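PDB 3ING: homoserine dehydrogenase from Thermoplasma acidophilum, which probably catalyses the NADP-dependent interconversion of aspartate semialdehyde and homoserine on the pathway to threonine and methionine. Local coordinates for residues Leu85-Glu99 against Met111-Lys124. Numbering follows the deposited sequence.
With NDP (NADPH dihydro-nicotinamide-adenine-dinucleotide phosphate), chain C.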
ATOM      1  N   LEU A  85       3.659 -12.585  20.426  1.00 22.16           N
ATOM      2  CA  LEU A  85       4.400 -12.475  19.184  1.00 24.15           C
ATOM      3  C   LEU A  85       5.901 -12.477  19.393  1.00 21.20           C
ATOM      4  O   LEU A  85       6.406 -11.852  20.333  1.00 22.16           O
ATOM      5  CB  LEU A  85       3.926 -11.155  18.567  1.00 27.76           C
ATOM      6  CG  LEU A  85       4.225 -10.578  17.205  1.00 39.62           C
ATOM      7  CD1 LEU A  85       3.033  -9.671  16.762  1.00 32.77           C
ATOM      8  CD2 LEU A  85       5.499  -9.799  17.288  1.00 38.12           C
ATOM      9  N   LEU A  86       6.616 -13.210  18.533  0.50 22.52           N
ATOM     10  CA  LEU A  86       8.071 -13.195  18.495  0.50 21.30           C
ATOM     11  C   LEU A  86       8.512 -12.391  17.279  0.50 21.64           C
ATOM     12  O   LEU A  86       7.945 -12.544  16.193  0.50 21.44           O
ATOM     13  CB  LEU A  86       8.662 -14.606  18.391  0.50 25.09           C
ATOM     14  CG  LEU A  86      10.177 -14.615  18.082  0.50 25.54           C
ATOM     15  CD1 LEU A  86      11.038 -14.573  19.362  0.50 25.46           C
ATOM     16  CD2 LEU A  86      10.519 -15.804  17.223  0.50 30.01           C
ATOM     17  N   VAL A  87       9.497 -11.516  17.474  1.00 20.73           N
ATOM     18  CA  VAL A  87      10.039 -10.703  16.406  1.00 22.06           C
ATOM     19  C   VAL A  87      11.500 -11.122  16.177  1.00 23.43           C
ATOM     20  O   VAL A  87      12.319 -11.130  17.102  1.00 22.18           O
ATOM     21  CB  VAL A  87       9.968  -9.218  16.752  1.00 24.11           C
ATOM     22  CG1 VAL A  87      10.510  -8.368  15.551  1.00 22.48           C
ATOM     23  CG2 VAL A  87       8.547  -8.823  17.166  1.00 21.67           C
ATOM     24  N   ASP A  88      11.797 -11.514  14.941  1.00 22.62           N
ATOM     25  CA  ASP A  88      13.137 -11.950  14.546  1.00 23.41           C
ATOM     26  C   ASP A  88      13.873 -10.878  13.776  1.00 22.25           C
ATOM     27  O   ASP A  88      13.563 -10.627  12.621  1.00 19.50           O
ATOM     28  CB  ASP A  88      13.042 -13.200  13.679  1.00 22.75           C
ATOM     29  CG  ASP A  88      14.396 -13.764  13.295  1.00 20.62           C
ATOM     30  OD1 ASP A  88      15.394 -13.269  13.822  1.00 22.02           O
ATOM     31  OD2 ASP A  88      14.453 -14.733  12.473  1.00 23.20           O
ATOM     32  N   CYS A  89      14.805 -10.211  14.452  1.00 22.32           N
ATOM     33  CA  CYS A  89      15.699  -9.284  13.819  1.00 20.88           C
ATOM     34  C   CYS A  89      17.155  -9.796  13.898  1.00 20.25           C
ATOM     35  O   CYS A  89      18.118  -9.005  14.020  1.00 21.27           O
ATOM     36  CB  CYS A  89      15.576  -7.914  14.489  1.00 24.12           C
ATOM     37  SG  CYS A  89      13.982  -7.102  14.140  1.00 23.09           S
ATOM     38  N   THR A  90      17.315 -11.100  13.882  1.00 19.71           N
ATOM     39  CA  THR A  90      18.653 -11.726  13.923  1.00 18.39           C
ATOM     40  C   THR A  90      19.185 -11.825  12.483  1.00 19.50           C
ATOM     41  O   THR A  90      18.426 -11.726  11.548  1.00 21.93           O
ATOM     42  CB  THR A  90      18.614 -13.142  14.522  1.00 18.51           C
ATOM     43  OG1 THR A  90      17.844 -13.983  13.654  1.00 20.26           O
ATOM     44  CG2 THR A  90      17.994 -13.133  15.932  1.00 19.50           C
ATOM     45  N   PRO A  91      20.515 -11.984  12.311  1.00 21.89           N
ATOM     46  CA  PRO A  91      21.078 -12.109  10.976  1.00 20.20           C
ATOM     47  C   PRO A  91      20.751 -13.435  10.326  1.00 20.40           C
ATOM     48  O   PRO A  91      20.445 -14.423  11.013  1.00 20.49           O
ATOM     49  CB  PRO A  91      22.601 -12.029  11.240  1.00 23.48           C
ATOM     50  CG  PRO A  91      22.779 -11.642  12.641  1.00 25.50           C
ATOM     51  CD  PRO A  91      21.558 -12.047  13.338  1.00 20.81           C
ATOM     52  N   ALA A  92      20.861 -13.473   9.000  1.00 22.34           N
ATOM     53  CA  ALA A  92      20.659 -14.680   8.240  1.00 20.12           C
ATOM     54  C   ALA A  92      21.650 -15.764   8.582  1.00 20.29           C
ATOM     55  O   ALA A  92      22.847 -15.540   8.607  1.00 22.69           O
ATOM     56  CB  ALA A  92      20.740 -14.371   6.734  1.00 21.13           C
ATOM     57  N   SER A  93      21.136 -16.956   8.862  1.00 20.25           N
ATOM     58  CA  SER A  93      21.964 -18.176   8.921  1.00 19.78           C
ATOM     59  C   SER A  93      22.170 -18.689   7.498  1.00 20.75           C
ATOM     60  O   SER A  93      21.455 -18.280   6.564  1.00 18.66           O
ATOM     61  CB  SER A  93      21.280 -19.255   9.723  1.00 24.64           C
ATOM     62  OG  SER A  93      20.185 -19.777   9.008  1.00 21.64           O
ATOM     63  N   ARG A  94      23.098 -19.634   7.323  1.00 20.69           N
ATOM     64  CA  ARG A  94      23.410 -20.122   5.973  1.00 19.87           C
ATOM     65  C   ARG A  94      22.297 -20.996   5.364  1.00 24.43           C
ATOM     66  O   ARG A  94      22.145 -21.039   4.151  1.00 24.84           O
ATOM     67  CB  ARG A  94      24.703 -20.949   6.017  1.00 20.02           C
ATOM     68  CG  ARG A  94      25.939 -20.237   6.576  1.00 32.22           C
ATOM     69  CD  ARG A  94      26.304 -18.982   5.803  1.00 40.87           C
ATOM     70  NE  ARG A  94      25.511 -17.804   6.184  1.00 48.81           N
ATOM     71  CZ  ARG A  94      25.390 -16.697   5.450  1.00 40.99           C
ATOM     72  NH1 ARG A  94      26.001 -16.592   4.279  1.00 37.56           N
ATOM     73  NH2 ARG A  94      24.624 -15.705   5.881  1.00 41.43           N
ATOM     74  N   ASP A  95      21.534 -21.681   6.226  1.00 21.77           N
ATOM     75  CA  ASP A  95      20.591 -22.721   5.817  1.00 19.87           C
ATOM     76  C   ASP A  95      19.154 -22.547   6.320  1.00 20.63           C
ATOM     77  O   ASP A  95      18.267 -23.320   5.978  1.00 20.31           O
ATOM     78  CB  ASP A  95      21.177 -24.102   6.241  1.00 20.85           C
ATOM     79  CG  ASP A  95      21.279 -24.287   7.775  1.00 23.55           C
ATOM     80  OD1 ASP A  95      20.827 -23.435   8.561  1.00 21.53           O
ATOM     81  OD2 ASP A  95      21.836 -25.305   8.195  1.00 20.86           O
ATOM     82  N   GLY A  96      18.891 -21.519   7.128  1.00 20.76           N
ATOM     83  CA  GLY A  96      17.532 -21.284   7.600  1.00 20.57           C
ATOM     84  C   GLY A  96      17.033 -22.157   8.727  1.00 20.01           C
ATOM     85  O   GLY A  96      15.922 -21.981   9.176  1.00 19.78           O
ATOM     86  N   VAL A  97      17.854 -23.091   9.200  1.00 20.07           N
ATOM     87  CA  VAL A  97      17.412 -24.085  10.188  1.00 19.90           C
ATOM     88  C   VAL A  97      17.203 -23.448  11.557  1.00 20.06           C
ATOM     89  O   VAL A  97      16.232 -23.751  12.246  1.00 19.91           O
ATOM     90  CB  VAL A  97      18.421 -25.270  10.230  1.00 19.95           C
ATOM     91  CG1 VAL A  97      18.082 -26.227  11.327  1.00 17.70           C
ATOM     92  CG2 VAL A  97      18.457 -25.962   8.828  1.00 16.66           C
ATOM     93  N   ARG A  98      18.108 -22.542  11.943  1.00 19.36           N
ATOM     94  CA  ARG A  98      17.995 -21.834  13.204  1.00 18.86           C
ATOM     95  C   ARG A  98      16.671 -21.035  13.288  1.00 19.39           C
ATOM     96  O   ARG A  98      15.963 -21.052  14.312  1.00 20.71           O
ATOM     97  CB  ARG A  98      19.208 -20.898  13.388  1.00 20.98           C
ATOM     98  CG  ARG A  98      19.178 -20.151  14.717  1.00 28.08           C
ATOM     99  CD  ARG A  98      20.353 -19.186  14.934  1.00 28.95           C
ATOM    100  NE  ARG A  98      20.421 -18.143  13.914  1.00 27.11           N
ATOM    101  CZ  ARG A  98      19.582 -17.099  13.848  1.00 38.75           C
ATOM    102  NH1 ARG A  98      18.574 -16.932  14.711  1.00 36.49           N
ATOM    103  NH2 ARG A  98      19.731 -16.223  12.887  1.00 35.47           N
ATOM    104  N   GLU A  99      16.329 -20.382  12.188  1.00 18.98           N
ATOM    105  CA  GLU A  99      15.132 -19.573  12.087  1.00 20.26           C
ATOM    106  C   GLU A  99      13.878 -20.447  12.125  1.00 19.27           C
ATOM    107  O   GLU A  99      12.909 -20.150  12.840  1.00 20.69           O
ATOM    108  CB  GLU A  99      15.190 -18.756  10.810  1.00 19.38           C
ATOM    109  CG  GLU A  99      16.303 -17.655  10.772  1.00 20.23           C
ATOM    110  CD  GLU A  99      17.685 -18.082  10.259  1.00 22.03           C
ATOM    111  OE1 GLU A  99      17.950 -19.300  10.152  1.00 20.77           O
ATOM    112  OE2 GLU A  99      18.542 -17.164  10.019  1.00 23.48           O
HETATM  113  N   MSE A 111       2.500 -18.295  20.041  1.00 23.82           N
HETATM  114  CA  MSE A 111       2.832 -17.000  19.530  1.00 24.11           C
HETATM  115  C   MSE A 111       2.766 -16.934  18.019  1.00 24.79           C
HETATM  116  O   MSE A 111       2.987 -17.945  17.327  1.00 24.43           O
HETATM  117  CB  MSE A 111       4.242 -16.628  19.960  1.00 23.91           C
HETATM  118  CG  MSE A 111       4.453 -16.603  21.445  1.00 27.18           C
HETATM  119 SE   MSE A 111       6.204 -15.930  21.867  0.75 27.11          SE
HETATM  120  CE  MSE A 111       7.058 -17.127  22.031  1.00 28.94           C
ATOM    121  N   ASN A 112       2.465 -15.741  17.493  1.00 22.85           N
ATOM    122  CA  ASN A 112       2.679 -15.506  16.052  1.00 21.09           C
ATOM    123  C   ASN A 112       4.080 -14.980  15.878  1.00 19.79           C
ATOM    124  O   ASN A 112       4.780 -14.734  16.870  1.00 21.00           O
ATOM    125  CB  ASN A 112       1.643 -14.535  15.475  1.00 21.63           C
ATOM    126  CG  ASN A 112       0.249 -15.066  15.543  1.00 24.51           C
ATOM    127  OD1 ASN A 112      -0.046 -16.182  15.089  1.00 20.63           O
ATOM    128  ND2 ASN A 112      -0.646 -14.267  16.101  1.00 24.94           N
ATOM    129  N   VAL A 113       4.518 -14.820  14.621  1.00 19.99           N
ATOM    130  CA  VAL A 113       5.836 -14.332  14.333  1.00 18.88           C
ATOM    131  C   VAL A 113       5.862 -13.192  13.358  1.00 20.81           C
ATOM    132  O   VAL A 113       5.115 -13.169  12.387  1.00 18.06           O
ATOM    133  CB  VAL A 113       6.744 -15.504  13.778  1.00 19.26           C
ATOM    134  CG1 VAL A 113       8.082 -14.995  13.291  1.00 16.79           C
ATOM    135  CG2 VAL A 113       6.954 -16.559  14.868  1.00 14.60           C
ATOM    136  N   VAL A 114       6.751 -12.234  13.625  1.00 18.65           N
ATOM    137  CA  VAL A 114       7.099 -11.189  12.668  1.00 20.17           C
ATOM    138  C   VAL A 114       8.598 -11.281  12.408  1.00 22.14           C
ATOM    139  O   VAL A 114       9.384 -11.344  13.350  1.00 22.37           O
ATOM    140  CB  VAL A 114       6.792  -9.802  13.190  1.00 20.09           C
ATOM    141  CG1 VAL A 114       7.376  -8.798  12.251  1.00 16.78           C
ATOM    142  CG2 VAL A 114       5.257  -9.613  13.376  1.00 17.07           C
ATOM    143  N   THR A 115       9.007 -11.296  11.142  1.00 20.67           N
ATOM    144  CA  THR A 115      10.414 -11.394  10.860  1.00 19.97           C
ATOM    145  C   THR A 115      10.896 -10.381   9.829  1.00 21.20           C
ATOM    146  O   THR A 115      10.214 -10.062   8.863  1.00 23.04           O
ATOM    147  CB  THR A 115      10.796 -12.837  10.409  1.00 22.18           C
ATOM    148  OG1 THR A 115      12.245 -12.970  10.306  1.00 24.33           O
ATOM    149  CG2 THR A 115      10.128 -13.209   9.056  1.00 21.03           C
ATOM    150  N   ALA A 116      12.100  -9.893  10.077  1.00 21.77           N
ATOM    151  CA  ALA A 116      12.943  -9.141   9.115  1.00 21.39           C
ATOM    152  C   ALA A 116      14.011 -10.041   8.493  1.00 19.31           C
ATOM    153  O   ALA A 116      14.625  -9.689   7.485  1.00 20.46           O
ATOM    154  CB  ALA A 116      13.671  -7.944   9.858  1.00 19.40           C
ATOM    155  N   ASN A 117      14.245 -11.179   9.120  1.00 20.75           N
ATOM    156  CA  ASN A 117      15.263 -12.126   8.685  1.00 19.50           C
ATOM    157  C   ASN A 117      14.708 -12.941   7.506  1.00 20.51           C
ATOM    158  O   ASN A 117      13.617 -13.475   7.589  1.00 21.68           O
ATOM    159  CB  ASN A 117      15.681 -12.975   9.901  1.00 20.88           C
ATOM    160  CG  ASN A 117      16.614 -14.149   9.547  1.00 23.67           C
ATOM    161  OD1 ASN A 117      16.475 -14.733   8.509  1.00 26.47           O
ATOM    162  ND2 ASN A 117      17.515 -14.498  10.448  1.00 21.98           N
ATOM    163  N   LYS A 118      15.470 -12.997   6.404  1.00 20.26           N
ATOM    164  CA  LYS A 118      15.047 -13.619   5.150  1.00 23.98           C
ATOM    165  C   LYS A 118      15.425 -15.076   5.009  1.00 24.26           C
ATOM    166  O   LYS A 118      14.906 -15.759   4.116  1.00 24.18           O
ATOM    167  CB  LYS A 118      15.694 -12.859   3.990  1.00 24.48           C
ATOM    168  CG  LYS A 118      15.365 -11.384   4.091  1.00 32.30           C
ATOM    169  CD  LYS A 118      16.332 -10.492   3.351  1.00 37.55           C
ATOM    170  CE  LYS A 118      16.328  -9.088   3.996  1.00 37.47           C
ATOM    171  NZ  LYS A 118      17.351  -8.188   3.391  1.00 38.96           N
ATOM    172  N   SER A 119      16.337 -15.559   5.848  1.00 20.27           N
ATOM    173  CA  SER A 119      16.933 -16.896   5.602  1.00 22.25           C
ATOM    174  C   SER A 119      16.006 -18.072   5.907  1.00 22.52           C
ATOM    175  O   SER A 119      16.002 -19.082   5.204  1.00 23.06           O
ATOM    176  CB  SER A 119      18.198 -17.041   6.426  1.00 25.55           C
ATOM    177  OG  SER A 119      18.858 -18.257   6.125  1.00 25.12           O
ATOM    178  N   GLY A 120      15.243 -17.966   6.982  1.00 21.92           N
ATOM    179  CA  GLY A 120      14.279 -19.021   7.313  1.00 22.04           C
ATOM    180  C   GLY A 120      13.294 -19.216   6.189  1.00 20.90           C
ATOM    181  O   GLY A 120      13.159 -20.287   5.681  1.00 19.69           O
ATOM    182  N   LEU A 121      12.641 -18.133   5.758  1.00 20.77           N
ATOM    183  CA  LEU A 121      11.653 -18.218   4.697  1.00 20.92           C
ATOM    184  C   LEU A 121      12.251 -18.572   3.356  1.00 20.59           C
ATOM    185  O   LEU A 121      11.606 -19.211   2.548  1.00 22.03           O
ATOM    186  CB  LEU A 121      10.892 -16.887   4.592  1.00 19.30           C
ATOM    187  CG  LEU A 121      10.026 -16.526   5.805  1.00 21.72           C
ATOM    188  CD1 LEU A 121       9.468 -15.110   5.695  1.00 18.79           C
ATOM    189  CD2 LEU A 121       8.906 -17.580   6.010  1.00 20.48           C
ATOM    190  N   ALA A 122      13.485 -18.163   3.102  1.00 20.79           N
ATOM    191  CA  ALA A 122      14.120 -18.456   1.805  1.00 21.08           C
ATOM    192  C   ALA A 122      14.571 -19.926   1.651  1.00 25.05           C
ATOM    193  O   ALA A 122      14.650 -20.438   0.540  1.00 26.40           O
ATOM    194  CB  ALA A 122      15.300 -17.486   1.548  1.00 20.61           C
ATOM    195  N   ASN A 123      14.816 -20.586   2.778  1.00 23.67           N
ATOM    196  CA  ASN A 123      15.320 -21.941   2.820  1.00 24.19           C
ATOM    197  C   ASN A 123      14.319 -22.986   3.282  1.00 23.53           C
ATOM    198  O   ASN A 123      14.377 -24.142   2.850  1.00 22.84           O
ATOM    199  CB  ASN A 123      16.535 -21.973   3.765  1.00 25.65           C
ATOM    200  CG  ASN A 123      17.749 -21.262   3.186  1.00 22.73           C
ATOM    201  OD1 ASN A 123      18.323 -21.735   2.222  1.00 22.99           O
ATOM    202  ND2 ASN A 123      18.166 -20.167   3.798  1.00 23.14           N
ATOM    203  N   LYS A 124      13.412 -22.593   4.169  1.00 22.23           N
ATOM    204  CA  LYS A 124      12.548 -23.516   4.886  1.00 21.41           C
ATOM    205  C   LYS A 124      11.064 -23.085   4.872  1.00 22.96           C
ATOM    206  O   LYS A 124      10.326 -23.305   5.838  1.00 21.11           O
ATOM    207  CB  LYS A 124      13.040 -23.639   6.338  1.00 23.80           C
ATOM    208  CG  LYS A 124      14.499 -24.124   6.518  1.00 23.11           C
ATOM    209  CD  LYS A 124      14.656 -25.455   7.187  1.00 37.54           C
ATOM    210  CE  LYS A 124      13.619 -26.467   6.769  1.00 38.41           C
ATOM    211  NZ  LYS A 124      14.120 -27.847   6.732  1.00 35.10           N
TER
HETATM  212  PA  NDP C 326      22.839  -6.602  12.920  1.00 23.13           P
HETATM  213  O1A NDP C 326      23.086  -5.153  13.037  1.00 20.48           O
HETATM  214  O2A NDP C 326      24.025  -7.461  12.693  1.00 20.11           O
HETATM  215  O5B NDP C 326      22.104  -7.152  14.244  1.00 21.40           O
HETATM  216  C5B NDP C 326      21.825  -8.510  14.518  1.00 22.01           C
HETATM  217  C4B NDP C 326      21.358  -8.671  15.956  1.00 22.11           C
HETATM  218  O4B NDP C 326      21.168 -10.022  16.287  1.00 23.09           O
HETATM  219  C3B NDP C 326      22.416  -8.191  16.960  1.00 20.62           C
HETATM  220  O3B NDP C 326      21.812  -7.792  18.181  1.00 21.58           O
HETATM  221  C2B NDP C 326      23.241  -9.413  17.178  1.00 19.44           C
HETATM  222  O2B NDP C 326      23.948  -9.427  18.386  1.00 24.11           O
HETATM  223  C1B NDP C 326      22.144 -10.442  17.239  1.00 18.91           C
HETATM  224  N9A NDP C 326      22.552 -11.804  16.920  1.00 23.58           N
HETATM  225  C8A NDP C 326      23.525 -12.276  16.082  1.00 26.33           C
HETATM  226  N7A NDP C 326      23.451 -13.644  16.091  1.00 23.13           N
HETATM  227  C5A NDP C 326      22.455 -14.010  16.911  1.00 26.50           C
HETATM  228  C6A NDP C 326      22.005 -15.264  17.266  1.00 28.98           C
HETATM  229  N6A NDP C 326      22.353 -16.333  16.554  1.00 41.16           N
HETATM  230  N1A NDP C 326      20.960 -15.291  18.120  1.00 25.79           N
HETATM  231  C2A NDP C 326      20.391 -14.160  18.669  1.00 29.38           C
HETATM  232  N3A NDP C 326      20.825 -12.894  18.320  1.00 27.05           N
HETATM  233  C4A NDP C 326      21.863 -12.872  17.434  1.00 22.86           C
HETATM  234  O3  NDP C 326      21.760  -6.877  11.762  1.00 14.44           O
HETATM  235  PN  NDP C 326      20.662  -5.839  11.212  1.00 19.47           P
HETATM  236  O1N NDP C 326      21.315  -4.902  10.248  1.00 22.62           O
HETATM  237  O2N NDP C 326      19.935  -5.303  12.404  1.00 19.22           O
HETATM  238  O5D NDP C 326      19.672  -6.788  10.344  1.00 21.32           O
HETATM  239  C5D NDP C 326      18.871  -7.687  11.112  1.00 22.36           C
HETATM  240  C4D NDP C 326      18.019  -8.526  10.164  1.00 23.30           C
HETATM  241  O4D NDP C 326      17.198  -7.643   9.434  1.00 22.88           O
HETATM  242  C3D NDP C 326      18.812  -9.290   9.138  1.00 20.76           C
HETATM  243  O3D NDP C 326      18.357 -10.638   8.967  1.00 18.82           O
HETATM  244  C2D NDP C 326      18.669  -8.471   7.870  1.00 20.15           C
HETATM  245  O2D NDP C 326      18.789  -9.240   6.704  1.00 20.22           O
HETATM  246  C1D NDP C 326      17.280  -7.903   8.041  1.00 18.29           C
HETATM  247  N1N NDP C 326      17.031  -6.710   7.251  1.00 18.16           N
HETATM  248  C2N NDP C 326      17.845  -5.618   7.405  1.00 20.41           C
HETATM  249  C3N NDP C 326      17.777  -4.521   6.559  1.00 24.90           C
HETATM  250  C7N NDP C 326      18.585  -3.321   6.876  1.00 27.90           C
HETATM  251  O7N NDP C 326      18.010  -2.107   6.574  1.00 34.74           O
HETATM  252  N7N NDP C 326      19.738  -3.392   7.529  1.00 26.05           N
HETATM  253  C4N NDP C 326      16.576  -4.316   5.643  1.00 25.56           C
HETATM  254  C5N NDP C 326      15.728  -5.556   5.579  1.00 19.13           C
HETATM  255  C6N NDP C 326      15.971  -6.669   6.380  1.00 17.90           C
HETATM  256  P2B NDP C 326      24.939  -8.253  18.844  1.00 35.51           P
HETATM  257  O1X NDP C 326      25.566  -8.898  20.050  1.00 36.04           O
HETATM  258  O2X NDP C 326      24.208  -6.892  19.037  1.00 27.68           O
HETATM  259  O3X NDP C 326      25.903  -8.133  17.707  1.00 20.80           O
HETATM  260  O   HOH W   1      20.294 -18.293   3.368  1.00 44.51           O
HETATM  261  O   HOH W   2      21.138 -22.780   1.745  1.00 48.91           O
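The amide of N117 meets the carboxylate of E99 with their planes 78° apart; ND2 gives a hydrogen bond to the anti lone pair of E99 OE2 (2.9 Å), whose syn side takes S93 N. T90 OG1 lies in the plane of that amide, 3.3 Å from N117 ND2, and at the edge of the R98 guanidinium, where NH1 and NH2 both grip it. E99 CD lies over one face of this guanidinium and the NADPH amino nitrogen N6A over the opposite one, both offset toward the rim. Threonine suits its place because T90 OG1 accepts from these N-H groups while giving its own hydrogen to D88 OD1 (2.6 Å). With valine here, N117 and R98 would probably lose their shared acceptor, and the guanidinium beside the adenine amino group could turn more freely. N117 must donate and accept at once: CG anti to the backbone N (chi1 172°) sends ND2 across the contact, while OD1 caps the next helix at S119 N. S119 OG reaches S93 O (2.6 Å), and G96 meets helix 119-135 where any CB would clash with N123. Parallel strands 85-88 and 112-115, joined through helix 97-108, form a Rossmann beta-alpha-beta unit; V87 and V114 pack against helix 306-321, L86 and V113 against helix 97-108.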